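Local structure of cofilin (Streptomyces griseoflavus, 5IVU) at residues K24-I29 with E43-S48. The protein probably binds actin as a cofilin-like protein of the cytoskeleton. Sequence-based numbering, arbitrary orientation.
Sequences KKLKYI and EKSSDS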
ATOM      1  N   LYS A  24      -6.914  14.180  -8.937  1.00 68.66           N
ATOM      2  CA  LYS A  24      -5.999  14.591  -7.893  1.00 71.01           C
ATOM      3  C   LYS A  24      -6.753  14.928  -6.614  1.00 66.18           C
ATOM      4  O   LYS A  24      -6.849  16.093  -6.232  1.00 66.49           O
ATOM      5  CB  LYS A  24      -5.210  15.822  -8.381  1.00 77.37           C
ATOM      6  CG  LYS A  24      -4.868  15.791  -9.865  1.00 79.53           C
ATOM      7  CD  LYS A  24      -3.988  16.968 -10.258  1.00 82.30           C
ATOM      8  CE  LYS A  24      -4.284  17.456 -11.669  1.00 82.70           C
ATOM      9  NZ  LYS A  24      -4.267  16.368 -12.680  1.00 85.80           N
ATOM     10  N   LYS A  25      -7.315  13.907  -5.975  1.00 62.65           N
ATOM     11  CA  LYS A  25      -7.803  14.027  -4.594  1.00 58.80           C
ATOM     12  C   LYS A  25      -6.995  13.203  -3.589  1.00 49.20           C
ATOM     13  O   LYS A  25      -7.047  13.489  -2.401  1.00 46.96           O
ATOM     14  CB  LYS A  25      -9.288  13.668  -4.508  1.00 63.94           C
ATOM     15  CG  LYS A  25     -10.151  14.566  -5.384  1.00 69.91           C
ATOM     16  CD  LYS A  25     -11.604  14.610  -4.941  1.00 76.41           C
ATOM     17  CE  LYS A  25     -12.460  15.399  -5.928  1.00 78.66           C
ATOM     18  NZ  LYS A  25     -12.000  16.810  -6.099  1.00 79.29           N
ATOM     19  N   LEU A  26      -6.232  12.218  -4.068  1.00 44.18           N
ATOM     20  CA  LEU A  26      -5.553  11.237  -3.211  1.00 40.21           C
ATOM     21  C   LEU A  26      -4.125  10.992  -3.674  1.00 37.78           C
ATOM     22  O   LEU A  26      -3.848  10.947  -4.874  1.00 35.46           O
ATOM     23  CB  LEU A  26      -6.295   9.901  -3.225  1.00 38.68           C
ATOM     24  CG  LEU A  26      -7.711   9.832  -2.672  1.00 38.85           C
ATOM     25  CD1 LEU A  26      -8.248   8.422  -2.821  1.00 38.59           C
ATOM     26  CD2 LEU A  26      -7.763  10.291  -1.220  1.00 39.28           C
ATOM     27  N   LYS A  27      -3.224  10.850  -2.709  1.00 36.44           N
ATOM     28  CA  LYS A  27      -1.838  10.499  -2.979  1.00 35.94           C
ATOM     29  C   LYS A  27      -1.536   9.061  -2.546  1.00 35.76           C
ATOM     30  O   LYS A  27      -0.742   8.391  -3.198  1.00 38.48           O
ATOM     31  CB  LYS A  27      -0.910  11.496  -2.295  1.00 36.13           C
ATOM     32  CG  LYS A  27       0.557  11.409  -2.705  1.00 36.20           C
ATOM     33  CD  LYS A  27       0.827  11.892  -4.122  1.00 35.43           C
ATOM     34  CE  LYS A  27       2.330  11.980  -4.354  1.00 36.29           C
ATOM     35  NZ  LYS A  27       2.705  12.187  -5.778  1.00 36.43           N
ATOM     36  N   TYR A  28      -2.162   8.578  -1.467  1.00 35.58           N
ATOM     37  CA  TYR A  28      -2.036   7.161  -1.070  1.00 34.76           C
ATOM     38  C   TYR A  28      -3.236   6.586  -0.335  1.00 34.47           C
ATOM     39  O   TYR A  28      -4.082   7.321   0.164  1.00 35.67           O
ATOM     40  CB  TYR A  28      -0.769   6.946  -0.230  1.00 35.36           C
ATOM     41  CG  TYR A  28      -0.757   7.567   1.156  1.00 33.34           C
ATOM     42  CD1 TYR A  28      -1.308   6.903   2.249  1.00 32.67           C
ATOM     43  CD2 TYR A  28      -0.140   8.802   1.378  1.00 33.67           C
ATOM     44  CE1 TYR A  28      -1.273   7.460   3.515  1.00 32.27           C
ATOM     45  CE2 TYR A  28      -0.091   9.360   2.643  1.00 31.87           C
ATOM     46  CZ  TYR A  28      -0.667   8.694   3.699  1.00 31.21           C
ATOM     47  OH  TYR A  28      -0.618   9.258   4.932  1.00 31.12           O
ATOM     48  N   ILE A  29      -3.280   5.256  -0.274  1.00 34.24           N
ATOM     49  CA  ILE A  29      -4.334   4.502   0.418  1.00 33.35           C
ATOM     50  C   ILE A  29      -3.676   3.401   1.270  1.00 34.06           C
ATOM     51  O   ILE A  29      -2.767   2.710   0.802  1.00 32.34           O
ATOM     52  CB  ILE A  29      -5.305   3.817  -0.578  1.00 32.51           C
ATOM     53  CG1 ILE A  29      -5.914   4.832  -1.545  1.00 32.42           C
ATOM     54  CG2 ILE A  29      -6.414   3.077   0.169  1.00 32.97           C
ATOM     55  CD1 ILE A  29      -6.713   4.205  -2.671  1.00 32.28           C
ATOM     56  N   GLU A  43      -8.239   1.136   5.459  1.00 38.38           N
ATOM     57  CA  GLU A  43      -7.985   1.742   6.767  1.00 38.29           C
ATOM     58  C   GLU A  43      -8.006   3.253   6.637  1.00 38.88           C
ATOM     59  O   GLU A  43      -8.593   3.941   7.471  1.00 39.25           O
ATOM     60  CB  GLU A  43      -6.642   1.299   7.357  1.00 38.71           C
ATOM     61  CG  GLU A  43      -6.479   1.693   8.834  1.00 38.91           C
ATOM     62  CD  GLU A  43      -5.093   1.449   9.398  1.00 37.23           C
ATOM     63  OE1 GLU A  43      -4.121   1.371   8.630  1.00 40.17           O
ATOM     64  OE2 GLU A  43      -4.964   1.342  10.627  1.00 37.81           O
ATOM     65  N   LYS A  44      -7.332   3.770   5.614  1.00 40.81           N
ATOM     66  CA  LYS A  44      -7.410   5.193   5.318  1.00 42.65           C
ATOM     67  C   LYS A  44      -6.905   5.630   3.950  1.00 41.91           C
ATOM     68  O   LYS A  44      -6.233   4.895   3.238  1.00 43.26           O
ATOM     69  CB  LYS A  44      -6.718   6.038   6.388  1.00 43.86           C
ATOM     70  CG  LYS A  44      -5.325   5.645   6.846  1.00 45.38           C
ATOM     71  CD  LYS A  44      -4.709   6.715   7.804  1.00 48.71           C
ATOM     72  CE  LYS A  44      -4.790   8.191   7.339  1.00 49.60           C
ATOM     73  NZ  LYS A  44      -4.055   9.176   8.195  1.00 48.23           N
ATOM     74  N   SER A  45      -7.283   6.859   3.613  1.00 41.95           N
ATOM     75  CA  SER A  45      -6.813   7.577   2.439  1.00 42.15           C
ATOM     76  C   SER A  45      -6.139   8.865   2.893  1.00 41.75           C
ATOM     77  O   SER A  45      -6.374   9.355   3.998  1.00 40.75           O
ATOM     78  CB  SER A  45      -7.989   7.930   1.537  1.00 42.01           C
ATOM     79  OG  SER A  45      -8.762   6.784   1.253  1.00 45.37           O
ATOM     80  N   SER A  46      -5.309   9.417   2.024  1.00 40.87           N
ATOM     81  CA  SER A  46      -4.646  10.676   2.302  1.00 39.65           C
ATOM     82  C   SER A  46      -4.460  11.484   1.036  1.00 37.88           C
ATOM     83  O   SER A  46      -4.224  10.929  -0.039  1.00 38.76           O
ATOM     84  CB  SER A  46      -3.293  10.432   2.922  1.00 40.27           C
ATOM     85  OG  SER A  46      -2.696  11.662   3.297  1.00 41.33           O
ATOM     86  N   ASP A  47      -4.562  12.796   1.196  1.00 37.13           N
ATOM     87  CA  ASP A  47      -4.275  13.759   0.139  1.00 37.14           C
ATOM     88  C   ASP A  47      -2.865  14.311   0.278  1.00 35.11           C
ATOM     89  O   ASP A  47      -2.453  15.141  -0.532  1.00 36.24           O
ATOM     90  CB  ASP A  47      -5.315  14.906   0.131  1.00 39.18           C
ATOM     91  CG  ASP A  47      -5.347  15.715   1.435  1.00 40.42           C
ATOM     92  OD1 ASP A  47      -4.646  15.376   2.410  1.00 42.53           O
ATOM     93  OD2 ASP A  47      -6.102  16.698   1.493  1.00 42.49           O
ATOM     94  N   SER A  48      -2.125  13.859   1.294  1.00 34.08           N
ATOM     95  CA  SER A  48      -0.829  14.450   1.625  1.00 33.76           C
ATOM     96  C   SER A  48       0.242  14.124   0.592  1.00 33.49           C
ATOM     97  O   SER A  48       0.442  12.972   0.235  1.00 33.60           O
ATOM     98  CB  SER A  48      -0.345  13.996   3.018  1.00 34.46           C
ATOM     99  OG  SER A  48       0.985  14.441   3.260  1.00 32.45           O
TER
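A classic beta bulge lies at the open end of the antiparallel hairpin formed by strands 28-33 and 39-46 in the central sheet of the ADF-type fold: Lys-27 and Tyr-28 both face Ser-46. The evidence is a shared acceptor: Lys-27 N donates to Ser-46 O at 2.9 Å, nearly straight and in the carbonyl plane, while Tyr-28 N reaches the same oxygen in a weak bond of 3.4 Å. In return Ser-46 N donates to Tyr-28 O (3.1 Å), a more bent bond at 146°. On the face carrying Tyr-28 and Ser-46, the phenol lies across the serine: Ser-46 CB sits 3.5 Å from the ring centroid, 23° off the normal, a CH-pi contact displaced toward CZ. A chi1 of 69° puts Tyr-28 CG between its backbone N and carbonyl carbon, which brings the ring over its cross-strand neighbour. At the far end of the ring Tyr-28 OH is hydrogen-bonded to Asp-57 OD2, and the ring meets Phe-54, both of helix 51-57. Ser-46 OG accepts from Ser-48 N (3.0 Å), an ST turn at the strand end. Leu-26 CD2 reaches Ser-45 CB at 3.6 Å, on the side where Ile-29 and Ser-45 point and Thr-16 of helix 11-21 packs. An alanine replacing Tyr-28 would probably leave Ser-46 CB without its aromatic cover and Asp-57 without the phenol hydroxyl. Backbone bonds fix the bulge, while the tyrosine's hydroxyl and ring tie the hairpin to helix 51-57.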